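Local coordinates for protein-glutamine deamidase Cif (Burkholderia pseudomallei, PDB 3GQM) that deamidates a glutamine side chain of host NEDD8 to glutamate, thereby abolishing cullin-RING ubiquitin ligase activity and inhibiting the host cell cycle, at residues R29-R33 and D164-L168; K113-K118 and Q264-A269; T133-E137 and L209-L213; R173-I177 and G200-L206. All blocks are in the same frame, centred on the assembly; numbering follows the deposited sequence.

Interaction 1 of 4, residues R29-R33 and D164-L168; sequences RVTLR and DLPAL
Arg29 and Leu168 mark the closest approach of the two backbones, with their CA atoms 7.2 Å apart, where the first turn of helix 29-42 passes the end of strand 159-165 and the loop that follows it. The polar part of the contact is the salt bridge between Arg33 and Asp164. The arginine chain runs extended, with CG anti to the backbone N (chi1 -176°), which carries the guanidinium across to the strand. There it grips side-on: Arg33 NE gives a fairly straight bond of 2.6 Å to Asp164 OD2, and Arg33 NH2 reaches that same oxygen at 2.9 Å along a more bent path. OD2 lies in the guanidinium plane, yet the two flat groups are turned 47° against each other, so that NE meets the oxygen from above the carboxylate plane while NH2 comes on its anti side. The remaining oxygen, OD1, bonds to Tyr260 OH, and Arg33 NH1 bonds to Gly200 O; with bonds to all three guanidinium nitrogens and to both carboxylate oxygens, rotation of either group is probably restricted. A cation-pi contact with Tyr176 adds to the setting of the guanidinium. Apolar packing flanks the ion pair. Arg33 CD rests 4.2 Å from Pro166 CG, and Val30 CG2 touches both methyls of Leu168, CD1 and CD2, each at 3.7 Å, the two side chains crossing at about a right angle. A buried ion pair thus ties the N-terminal helix to the antiparallel sheet of this papain-like fold, on the strand that opens with the inferred active-site His159.

Interaction 2 of 4, residues K113-K118 and Q264-A269; sequences KLMTEK and QFQRNA
Asn268 spends both hydrogens of its amide nitrogen on backbone carbonyls at the end of helix 104-116. Asn268 ND2 donates to Leu114 O at 2.9 Å, almost straight at 172°, and to Glu117 O at 2.8 Å. Both acceptors lie in the amide plane, so a single flat group spans the last helical turn and the residue just beyond it. Beside this bridge Leu114 slides past in the reverse direction: its CD1 touches Asn268 CB at 3.6 Å, while CD2 packs against Ala269 CB. Met115 packs on Phe265. Met115 CG sits over one face of the Phe265 ring, 3.9 Å from the centroid, as a CH-pi contact, and SD stands farther above the same ring in a Met-aromatic pairing; with CG anti to the carbonyl carbon (chi1 -66°), the thioether chain runs beside the phenyl group in the same direction. The helix being held here starts at Cys104, an inferred active-site residue and probably the nucleophile, in the manner of the papain-like clan to which the Cif family belongs. A second shell fixes the asparagine. Gln264, one turn earlier on helix 262-273, donates from NE2 to Asn268 OD1, meeting it from above the carbonyl plane, and a water donates both to that oxygen and to Lys118 O. Glu117 is itself secured by a salt bridge, Lys113 NZ to Glu117 OE2 at 2.7 Å, and its OE1 takes the N-H of Leu62. Farther out, helix 29-42 packs on both partners, through Leu40 against Leu114 and Leu37 against Phe265.

Interaction 3 of 4, residues T133-E137 and L209-L213; sequences TSFAE and LNQLL
Asn210 and Ala136 make the polar link between helix 206-212 and the start of helix 135-139. The donor is the backbone N of Ala136 and the acceptor Asn210 OD1, 2.8 Å apart, and the N-H stands well above the plane of the amide carbonyl. Having CG anti to its backbone N (chi1 -171°) carries the carboxamide over to helix 135-139. The same carboxamide lies against the methyl of Ala136, whose CB is 3.2 Å from Asn210 OD1. A second polar bond belongs to the short helix alone: Ser134 is its N-cap, and Ser134 OG accepts from Glu137 N at 2.9 Å. Together these bonds show a helix N-terminus satisfied from two sources, one N-H of its first turn by its own cap and another by a side chain from a different helix. The partial positive charge expected at such an end may strengthen both. Apolar contacts gather around Phe135, which is buried and turned toward the partner helix. Leu213 CD2 lies over one face of the Phe135 ring, 4.0 Å from the centroid and 28° off the normal, a CH-pi contact; this methyl comes closest to CG and CD1. Leu209 approaches obliquely, its CB 3.9 Å from Phe135 CE2. Ile163 of strand 159-165 touches Phe135, Leu209 and Leu213 alike, which joins the two helices to the sheet. Helix 222-233 adds Ile232 against Leu209. The side chain of Leu213 is about 9 Å from that of His159, an inferred active-site residue.

Interaction 4 of 4, residues R173-I177 and G200-L206; sequences RTAYI and GSDPVSL
Ile177 and Val204 form the apolar centre of the contact, CG1 of Ile177 3.8 Å from CG2 of Val204, where the loop leading to helix 206-212 runs along an edge strand of the four-stranded antiparallel sheet. Their side chains cross at a slant, each presenting the branch that stands anti to its own carbonyl carbon (chi1 -55° for Ile177). On the same face of segment 173-177 Ala175 CB meets Leu206 CG at 4.2 Å, and Ile163 of the neighbouring strand packs against both Ala175 and Ile177. Ile177 lies close to the inferred active site, its side chain about 4 Å from that of Gln179, two residues on, and about 6 Å from that of His159. Thr174 and Tyr176 point to the other face. There Thr174 CG2 lies alongside Pro203 CB, the two side chains pointing the same way, while the Tyr176 ring leans on Pro203 and turns its edge to the backbone, Tyr176 CE1 being 3.4 Å from Ser201 O. The two backbones are joined directly by one hydrogen bond, Val204 N to Ala175 O, at 2.7 Å and 164°. Waters fill in on both sides of it: one links Ala175 N to Val204 O, and another accepts from Ile177 N at 2.9 Å and donates to Asp202 O at 2.8 Å.

Along the chain, interactions 1 and 2 alternate their segments, as do interactions 1 and 3, while the whole of interaction 4 falls between the two halves of interaction 3. In space, interactions 1 and 4 are neighbours, their centres about 10 Å apart, and they share the sheet through adjacent strands 159-165 and 176-178. Interaction 3 joins interaction 4 where Phe135 meets Leu206 and Leu209 meets Val204. Interaction 2 joins helices 104-116 and 262-273 and touches interaction 1 through Met115 and Asp164. The series thus runs from helix 104-116, which starts at the inferred active-site Cys104, through the sheet whose strand 159-165 starts at the likewise inferred His159, to the flanking helices 135-139 and 206-212.

Interaction 1 of 4, residues R29-R33 and D164-L168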
loop_
_atom_site.group_PDB
_atom_site.type_symbol
_atom_site.label_atom_id
_atom_site.label_comp_id
_atom_site.label_asym_id
_atom_site.label_seq_id
_atom_site.Cartn_x
_atom_site.Cartn_y
_atom_site.Cartn_z
ATOM N N ARG A 29 17.392 -11.113 4.637
ATOM C CA ARG A 29 15.983 -10.749 4.622
ATOM C C ARG A 29 15.650 -9.829 3.443
ATOM O O ARG A 29 14.567 -9.929 2.881
ATOM C CB ARG A 29 15.600 -10.080 5.947
ATOM C CG ARG A 29 14.139 -9.623 6.026
ATOM C CD ARG A 29 13.674 -9.490 7.472
ATOM N NE ARG A 29 13.851 -10.762 8.180
ATOM C CZ ARG A 29 13.649 -10.930 9.487
ATOM N NH1 ARG A 29 13.284 -9.899 10.252
ATOM N NH2 ARG A 29 13.823 -12.132 10.039
ATOM N N VAL A 30 16.562 -8.950 3.038
ATOM C CA VAL A 30 16.208 -8.021 1.946
ATOM C C VAL A 30 15.997 -8.757 0.622
ATOM O O VAL A 30 15.034 -8.498 -0.107
ATOM C CB VAL A 30 17.211 -6.883 1.758
ATOM C CG1 VAL A 30 16.848 -6.077 0.485
ATOM C CG2 VAL A 30 17.234 -5.973 2.980
ATOM N N THR A 31 16.916 -9.677 0.326
ATOM C CA THR A 31 16.842 -10.498 -0.852
ATOM C C THR A 31 15.569 -11.359 -0.853
ATOM O O THR A 31 14.903 -11.499 -1.872
ATOM C CB THR A 31 18.106 -11.424 -0.910
ATOM O OG1 THR A 31 19.272 -10.583 -1.005
ATOM C CG2 THR A 31 18.025 -12.341 -2.101
ATOM N N LEU A 32 15.225 -11.935 0.292
ATOM C CA LEU A 32 14.017 -12.781 0.362
ATOM C C LEU A 32 12.723 -11.954 0.196
ATOM O O LEU A 32 11.786 -12.365 -0.470
ATOM C CB LEU A 32 13.959 -13.495 1.712
ATOM C CG LEU A 32 15.048 -14.568 1.961
ATOM C CD1 LEU A 32 15.004 -15.012 3.401
ATOM C CD2 LEU A 32 14.842 -15.726 1.037
ATOM N N ARG A 33 12.687 -10.819 0.885
ATOM C CA ARG A 33 11.594 -9.832 0.804
ATOM C C ARG A 33 11.351 -9.549 -0.671
ATOM O O ARG A 33 10.218 -9.679 -1.195
ATOM C CB ARG A 33 12.038 -8.554 1.564
ATOM C CG ARG A 33 10.999 -7.466 1.657
ATOM C CD ARG A 33 11.506 -6.211 2.429
ATOM N NE ARG A 33 10.492 -5.162 2.263
ATOM C CZ ARG A 33 10.354 -4.392 1.193
ATOM N NH1 ARG A 33 11.233 -4.448 0.186
ATOM N NH2 ARG A 33 9.372 -3.488 1.163
ATOM N N ASP A 164 7.619 0.185 4.778
ATOM C CA ASP A 164 8.074 -1.065 5.356
ATOM C C ASP A 164 9.423 -0.838 6.097
ATOM O O ASP A 164 10.370 -0.294 5.518
ATOM C CB ASP A 164 8.249 -2.056 4.223
ATOM C CG ASP A 164 8.469 -3.490 4.713
ATOM O OD1 ASP A 164 8.535 -3.740 5.918
ATOM O OD2 ASP A 164 8.614 -4.371 3.864
ATOM N N LEU A 165 9.477 -1.212 7.354
ATOM C CA LEU A 165 10.684 -1.059 8.198
ATOM C C LEU A 165 11.162 -2.430 8.700
ATOM O O LEU A 165 10.996 -2.762 9.878
ATOM C CB LEU A 165 10.374 -0.146 9.408
ATOM C CG LEU A 165 9.828 1.242 9.050
ATOM C CD1 LEU A 165 9.189 1.927 10.251
ATOM C CD2 LEU A 165 10.941 2.144 8.512
ATOM N N PRO A 166 11.742 -3.239 7.817
ATOM C CA PRO A 166 12.158 -4.546 8.323
ATOM C C PRO A 166 13.359 -4.396 9.225
ATOM O O PRO A 166 14.143 -3.471 9.031
ATOM C CB PRO A 166 12.566 -5.323 7.062
ATOM C CG PRO A 166 12.802 -4.292 5.981
ATOM C CD PRO A 166 12.116 -3.002 6.407
ATOM N N ALA A 167 13.520 -5.285 10.197
ATOM C CA ALA A 167 14.794 -5.272 10.954
ATOM C C ALA A 167 15.902 -5.947 10.124
ATOM O O ALA A 167 15.723 -7.040 9.571
ATOM C CB ALA A 167 14.642 -5.904 12.324
ATOM N N LEU A 168 17.008 -5.230 9.972
ATOM C CA LEU A 168 18.196 -5.712 9.240
ATOM C C LEU A 168 19.417 -5.888 10.158
ATOM O O LEU A 168 19.881 -4.921 10.788
ATOM C CB LEU A 168 18.524 -4.790 8.048
ATOM C CG LEU A 168 17.917 -5.079 6.665
ATOM C CD1 LEU A 168 16.577 -5.842 6.651
ATOM C CD2 LEU A 168 17.787 -3.760 5.906
#

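Interaction 2 of 4, residues K113-K118 and Q264-A269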
loop_
_atom_site.group_PDB
_atom_site.type_symbol
_atom_site.label_atom_id
_atom_site.label_comp_id
_atom_site.label_asym_id
_atom_site.label_seq_id
_atom_site.Cartn_x
_atom_site.Cartn_y
_atom_site.Cartn_z
ATOM N N LYS A 113 -2.562 -5.934 5.735
ATOM C CA LYS A 113 -3.110 -7.177 6.285
ATOM C C LYS A 113 -2.203 -8.348 5.916
ATOM O O LYS A 113 -1.825 -9.132 6.818
ATOM C CB LYS A 113 -4.553 -7.425 5.791
ATOM C CG LYS A 113 -5.610 -6.454 6.452
ATOM C CD LYS A 113 -6.998 -6.590 5.749
ATOM C CE LYS A 113 -7.587 -8.042 5.863
ATOM N NZ LYS A 113 -8.118 -8.204 7.231
ATOM N N LEU A 114 -1.821 -8.452 4.627
ATOM C CA LEU A 114 -0.894 -9.536 4.206
ATOM C C LEU A 114 0.378 -9.614 5.059
ATOM O O LEU A 114 0.813 -10.705 5.428
ATOM C CB LEU A 114 -0.485 -9.421 2.734
ATOM C CG LEU A 114 0.119 -10.666 2.063
ATOM C CD1 LEU A 114 -0.899 -11.763 1.938
ATOM C CD2 LEU A 114 0.625 -10.363 0.698
ATOM N N MET A 115 0.960 -8.472 5.381
ATOM C CA MET A 115 2.219 -8.464 6.133
ATOM C C MET A 115 2.053 -8.823 7.627
ATOM O O MET A 115 2.904 -9.512 8.184
ATOM C CB MET A 115 2.876 -7.083 5.983
ATOM C CG MET A 115 3.303 -6.809 4.550
ATOM S SD MET A 115 4.003 -5.180 4.327
ATOM C CE MET A 115 5.394 -5.276 5.467
ATOM N N THR A 116 0.967 -8.329 8.253
ATOM C CA THR A 116 0.818 -8.307 9.704
ATOM C C THR A 116 -0.020 -9.445 10.275
ATOM O O THR A 116 0.100 -9.727 11.441
ATOM C CB THR A 116 0.147 -6.989 10.176
ATOM O OG1 THR A 116 -1.104 -6.812 9.506
ATOM C CG2 THR A 116 1.055 -5.767 9.890
ATOM N N GLU A 117 -0.864 -10.087 9.485
ATOM C CA GLU A 117 -1.843 -11.058 10.032
ATOM C C GLU A 117 -1.236 -12.442 10.239
ATOM O O GLU A 117 -0.360 -12.877 9.491
ATOM C CB GLU A 117 -3.097 -11.192 9.154
ATOM C CG GLU A 117 -4.062 -10.030 9.348
ATOM C CD GLU A 117 -5.289 -10.067 8.439
ATOM O OE1 GLU A 117 -5.302 -10.792 7.403
ATOM O OE2 GLU A 117 -6.247 -9.322 8.767
ATOM N N LYS A 118 -1.747 -13.135 11.236
ATOM C CA LYS A 118 -1.391 -14.531 11.427
ATOM C C LYS A 118 -2.731 -15.253 11.461
ATOM O O LYS A 118 -3.231 -15.705 10.430
ATOM C CB LYS A 118 -0.626 -14.648 12.746
ATOM C CG LYS A 118 0.257 -15.843 12.891
ATOM C CD LYS A 118 -0.485 -17.102 13.288
ATOM C CE LYS A 118 0.409 -18.010 14.125
ATOM N NZ LYS A 118 1.862 -17.683 13.928
ATOM N N GLN A 264 5.881 -15.047 8.705
ATOM C CA GLN A 264 4.383 -15.082 8.554
ATOM C C GLN A 264 3.988 -14.358 7.296
ATOM O O GLN A 264 3.157 -14.882 6.512
ATOM C CB GLN A 264 3.658 -14.454 9.763
ATOM C CG GLN A 264 2.177 -14.829 9.827
ATOM C CD GLN A 264 1.951 -16.350 9.677
ATOM O OE1 GLN A 264 2.574 -17.152 10.350
ATOM N NE2 GLN A 264 1.087 -16.729 8.773
ATOM N N PHE A 265 4.623 -13.181 7.078
ATOM C CA PHE A 265 4.445 -12.422 5.820
ATOM C C PHE A 265 4.705 -13.285 4.562
ATOM O O PHE A 265 3.892 -13.340 3.618
ATOM C CB PHE A 265 5.337 -11.155 5.803
ATOM C CG PHE A 265 5.380 -10.429 4.447
ATOM C CD1 PHE A 265 4.249 -10.331 3.635
ATOM C CD2 PHE A 265 6.550 -9.814 4.014
ATOM C CE1 PHE A 265 4.298 -9.704 2.399
ATOM C CE2 PHE A 265 6.610 -9.160 2.771
ATOM C CZ PHE A 265 5.483 -9.092 1.966
ATOM N N GLN A 266 5.864 -13.927 4.551
ATOM C CA GLN A 266 6.258 -14.809 3.446
ATOM C C GLN A 266 5.235 -15.894 3.303
ATOM O O GLN A 266 4.796 -16.205 2.214
ATOM C CB GLN A 266 7.597 -15.453 3.755
ATOM C CG GLN A 266 8.762 -14.498 3.717
ATOM C CD GLN A 266 10.055 -15.280 3.834
ATOM O OE1 GLN A 266 10.378 -15.805 4.895
ATOM N NE2 GLN A 266 10.783 -15.373 2.751
ATOM N N ARG A 267 4.838 -16.437 4.429
ATOM C CA ARG A 267 3.873 -17.512 4.444
ATOM C C ARG A 267 2.509 -17.035 3.880
ATOM O O ARG A 267 1.930 -17.702 3.008
ATOM C CB ARG A 267 3.759 -18.094 5.870
ATOM C CG ARG A 267 3.136 -19.464 5.892
ATOM C CD ARG A 267 3.308 -20.164 7.281
ATOM N NE ARG A 267 2.969 -21.600 7.188
ATOM C CZ ARG A 267 3.748 -22.577 6.684
ATOM N NH1 ARG A 267 4.971 -22.360 6.205
ATOM N NH2 ARG A 267 3.284 -23.810 6.656
ATOM N N ASN A 268 2.012 -15.893 4.331
ATOM C CA ASN A 268 0.746 -15.359 3.759
ATOM C C ASN A 268 0.870 -15.122 2.286
ATOM O O ASN A 268 -0.050 -15.469 1.500
ATOM C CB ASN A 268 0.292 -14.068 4.460
ATOM C CG ASN A 268 -0.031 -14.279 5.915
ATOM O OD1 ASN A 268 -0.376 -15.402 6.320
ATOM N ND2 ASN A 268 0.058 -13.194 6.737
ATOM N N ALA A 269 2.002 -14.553 1.859
ATOM C CA ALA A 269 2.106 -14.220 0.430
ATOM C C ALA A 269 2.210 -15.479 -0.438
ATOM O O ALA A 269 1.731 -15.492 -1.593
ATOM C CB ALA A 269 3.264 -13.274 0.128
HETATM O O HOH W 1 -2.683 -14.728 7.849
#

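Interaction 3 of 4, residues T133-E137 and L209-L213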
loop_
_atom_site.group_PDB
_atom_site.type_symbol
_atom_site.label_atom_id
_atom_site.label_comp_id
_atom_site.label_asym_id
_atom_site.label_seq_id
_atom_site.Cartn_x
_atom_site.Cartn_y
_atom_site.Cartn_z
ATOM N N THR A 133 2.387 13.394 15.825
ATOM C CA THR A 133 3.679 12.835 16.119
ATOM C C THR A 133 4.485 13.016 14.850
ATOM O O THR A 133 3.967 12.823 13.726
ATOM C CB THR A 133 3.580 11.338 16.498
ATOM O OG1 THR A 133 2.491 11.148 17.412
ATOM C CG2 THR A 133 4.858 10.837 17.169
ATOM N N SER A 134 5.745 13.424 15.016
ATOM C CA SER A 134 6.666 13.388 13.893
ATOM C C SER A 134 7.004 11.902 13.621
ATOM O O SER A 134 7.020 11.052 14.547
ATOM C CB SER A 134 7.914 14.212 14.199
ATOM O OG SER A 134 8.968 13.384 14.652
ATOM N N PHE A 135 7.280 11.602 12.358
ATOM C CA PHE A 135 7.696 10.291 11.972
ATOM C C PHE A 135 9.020 9.887 12.675
ATOM O O PHE A 135 9.159 8.734 13.138
ATOM C CB PHE A 135 7.801 10.221 10.437
ATOM C CG PHE A 135 8.184 8.873 9.909
ATOM C CD1 PHE A 135 7.309 7.805 9.972
ATOM C CD2 PHE A 135 9.406 8.671 9.320
ATOM C CE1 PHE A 135 7.661 6.562 9.468
ATOM C CE2 PHE A 135 9.749 7.416 8.821
ATOM C CZ PHE A 135 8.869 6.376 8.905
ATOM N N ALA A 136 9.982 10.815 12.755
ATOM C CA ALA A 136 11.251 10.514 13.431
ATOM C C ALA A 136 11.032 10.147 14.884
ATOM O O ALA A 136 11.645 9.214 15.377
ATOM C CB ALA A 136 12.252 11.657 13.322
ATOM N N GLU A 137 10.127 10.865 15.540
ATOM C CA GLU A 137 9.852 10.658 16.948
ATOM C C GLU A 137 9.369 9.237 17.093
ATOM O O GLU A 137 9.901 8.463 17.905
ATOM C CB GLU A 137 8.757 11.619 17.445
ATOM C CG GLU A 137 8.583 11.588 18.944
ATOM C CD GLU A 137 7.503 12.533 19.485
ATOM O OE1 GLU A 137 6.829 13.238 18.691
ATOM O OE2 GLU A 137 7.333 12.552 20.730
ATOM N N LEU A 209 11.860 11.065 4.539
ATOM C CA LEU A 209 10.527 10.656 5.014
ATOM C C LEU A 209 10.083 11.535 6.190
ATOM O O LEU A 209 8.923 11.952 6.257
ATOM C CB LEU A 209 10.474 9.166 5.441
ATOM C CG LEU A 209 10.290 8.150 4.308
ATOM C CD1 LEU A 209 10.485 6.726 4.824
ATOM C CD2 LEU A 209 8.902 8.335 3.672
ATOM N N ASN A 210 11.010 11.793 7.116
ATOM C CA ASN A 210 10.678 12.649 8.245
ATOM C C ASN A 210 10.239 14.052 7.808
ATOM O O ASN A 210 9.269 14.605 8.350
ATOM C CB ASN A 210 11.806 12.758 9.235
ATOM C CG ASN A 210 11.353 13.468 10.482
ATOM O OD1 ASN A 210 10.343 13.059 11.103
ATOM N ND2 ASN A 210 12.012 14.591 10.817
ATOM N N GLN A 211 10.916 14.594 6.798
ATOM C CA GLN A 211 10.574 15.907 6.230
ATOM C C GLN A 211 9.247 15.894 5.489
ATOM O O GLN A 211 8.408 16.812 5.671
ATOM C CB GLN A 211 11.678 16.395 5.261
ATOM C CG GLN A 211 12.904 16.920 5.969
ATOM C CD GLN A 211 14.174 16.887 5.092
ATOM O OE1 GLN A 211 15.198 16.339 5.491
ATOM N NE2 GLN A 211 14.104 17.479 3.908
ATOM N N LEU A 212 9.052 14.883 4.634
ATOM C CA LEU A 212 7.796 14.706 3.927
ATOM C C LEU A 212 6.634 14.662 4.893
ATOM O O LEU A 212 5.593 15.269 4.659
ATOM C CB LEU A 212 7.789 13.420 3.052
ATOM C CG LEU A 212 6.435 12.975 2.489
ATOM C CD1 LEU A 212 5.661 14.157 1.802
ATOM C CD2 LEU A 212 6.576 11.779 1.478
ATOM N N LEU A 213 6.803 13.918 5.964
ATOM C CA LEU A 213 5.705 13.590 6.830
ATOM C C LEU A 213 5.519 14.678 7.895
ATOM O O LEU A 213 4.745 14.522 8.782
ATOM C CB LEU A 213 5.907 12.178 7.454
ATOM C CG LEU A 213 5.232 10.901 6.812
ATOM C CD1 LEU A 213 4.994 10.985 5.372
ATOM C CD2 LEU A 213 5.933 9.548 7.125
#

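Interaction 4 of 4, residues R173-I177 and G200-L206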
loop_
_atom_site.group_PDB
_atom_site.type_symbol
_atom_site.label_atom_id
_atom_site.label_comp_id
_atom_site.label_asym_id
_atom_site.label_seq_id
_atom_site.Cartn_x
_atom_site.Cartn_y
_atom_site.Cartn_z
ATOM N N ARG A 173 18.517 1.011 10.252
ATOM C CA ARG A 173 17.048 1.027 10.090
ATOM C C ARG A 173 16.795 1.574 8.691
ATOM O O ARG A 173 17.228 2.681 8.354
ATOM C CB ARG A 173 16.380 1.949 11.122
ATOM C CG ARG A 173 14.829 2.050 11.100
ATOM C CD ARG A 173 14.169 1.301 12.333
ATOM N NE ARG A 173 13.621 0.018 11.898
ATOM C CZ ARG A 173 13.031 -0.902 12.667
ATOM N NH1 ARG A 173 12.571 -2.010 12.098
ATOM N NH2 ARG A 173 12.904 -0.734 13.988
ATOM N N THR A 174 16.100 0.774 7.902
ATOM C CA THR A 174 15.952 0.947 6.474
ATOM C C THR A 174 14.473 0.947 6.194
ATOM O O THR A 174 13.716 0.299 6.908
ATOM C CB THR A 174 16.591 -0.250 5.745
ATOM O OG1 THR A 174 17.937 -0.356 6.191
ATOM C CG2 THR A 174 16.588 -0.072 4.248
ATOM N N ALA A 175 14.077 1.712 5.179
ATOM C CA ALA A 175 12.679 1.929 4.869
ATOM C C ALA A 175 12.478 1.695 3.392
ATOM O O ALA A 175 13.294 2.133 2.593
ATOM C CB ALA A 175 12.280 3.372 5.221
ATOM N N TYR A 176 11.371 1.054 3.036
ATOM C CA TYR A 176 10.955 0.881 1.666
ATOM C C TYR A 176 9.502 1.370 1.524
ATOM O O TYR A 176 8.733 1.321 2.501
ATOM C CB TYR A 176 11.003 -0.605 1.327
ATOM C CG TYR A 176 12.377 -1.195 1.549
ATOM C CD1 TYR A 176 13.366 -1.086 0.557
ATOM C CD2 TYR A 176 12.694 -1.828 2.732
ATOM C CE1 TYR A 176 14.624 -1.632 0.731
ATOM C CE2 TYR A 176 13.967 -2.362 2.939
ATOM C CZ TYR A 176 14.923 -2.274 1.918
ATOM O OH TYR A 176 16.181 -2.776 2.122
ATOM N N ILE A 177 9.139 1.823 0.325
ATOM C CA ILE A 177 7.778 2.253 0.024
ATOM C C ILE A 177 7.009 1.154 -0.697
ATOM O O ILE A 177 7.521 0.529 -1.623
ATOM C CB ILE A 177 7.741 3.568 -0.860
ATOM C CG1 ILE A 177 8.568 4.687 -0.174
ATOM C CG2 ILE A 177 6.205 4.019 -1.222
ATOM C CD1 ILE A 177 7.903 5.163 1.129
ATOM N N GLY A 200 10.490 -1.371 -5.353
ATOM C CA GLY A 200 10.048 -2.159 -4.184
ATOM C C GLY A 200 11.170 -2.507 -3.206
ATOM O O GLY A 200 10.898 -2.659 -2.043
ATOM N N SER A 201 12.419 -2.596 -3.675
ATOM C CA SER A 201 13.592 -2.858 -2.800
ATOM C C SER A 201 14.564 -1.718 -2.811
ATOM O O SER A 201 15.731 -1.903 -2.524
ATOM C CB SER A 201 14.352 -4.109 -3.244
ATOM O OG SER A 201 13.439 -5.119 -3.609
ATOM N N ASP A 202 14.072 -0.531 -3.120
ATOM C CA ASP A 202 14.883 0.664 -3.126
ATOM C C ASP A 202 14.795 1.379 -1.812
ATOM O O ASP A 202 13.787 2.024 -1.551
ATOM C CB ASP A 202 14.353 1.595 -4.208
ATOM C CG ASP A 202 15.315 2.699 -4.544
ATOM O OD1 ASP A 202 16.360 2.831 -3.822
ATOM O OD2 ASP A 202 15.011 3.447 -5.511
ATOM N N PRO A 203 15.854 1.334 -0.987
ATOM C CA PRO A 203 15.693 1.961 0.345
ATOM C C PRO A 203 15.458 3.466 0.214
ATOM O O PRO A 203 16.003 4.114 -0.697
ATOM C CB PRO A 203 17.022 1.705 1.049
ATOM C CG PRO A 203 17.860 0.774 0.079
ATOM C CD PRO A 203 17.241 0.885 -1.259
ATOM N N VAL A 204 14.628 3.993 1.111
ATOM C CA VAL A 204 14.294 5.401 1.146
ATOM C C VAL A 204 14.901 6.047 2.391
ATOM O O VAL A 204 15.069 5.401 3.457
ATOM C CB VAL A 204 12.742 5.609 1.102
ATOM C CG1 VAL A 204 12.411 6.998 1.487
ATOM C CG2 VAL A 204 12.268 5.330 -0.314
ATOM N N SER A 205 15.272 7.318 2.243
ATOM C CA SER A 205 15.849 8.067 3.340
ATOM C C SER A 205 14.840 8.285 4.488
ATOM O O SER A 205 13.804 8.916 4.272
ATOM C CB SER A 205 16.331 9.432 2.824
ATOM O OG SER A 205 16.684 10.228 3.939
ATOM N N LEU A 206 15.141 7.807 5.698
ATOM C CA LEU A 206 14.291 8.130 6.871
ATOM C C LEU A 206 14.236 9.636 7.124
ATOM O O LEU A 206 13.196 10.180 7.562
ATOM C CB LEU A 206 14.698 7.343 8.118
ATOM C CG LEU A 206 14.070 5.943 7.973
ATOM C CD1 LEU A 206 15.098 4.859 8.183
ATOM C CD2 LEU A 206 12.875 5.783 8.885
HETATM O O HOH W 2 16.290 3.303 4.236
HETATM O O HOH W 3 11.055 1.721 -1.808
HETATM O O HOH W 4 8.713 -2.137 -1.148
#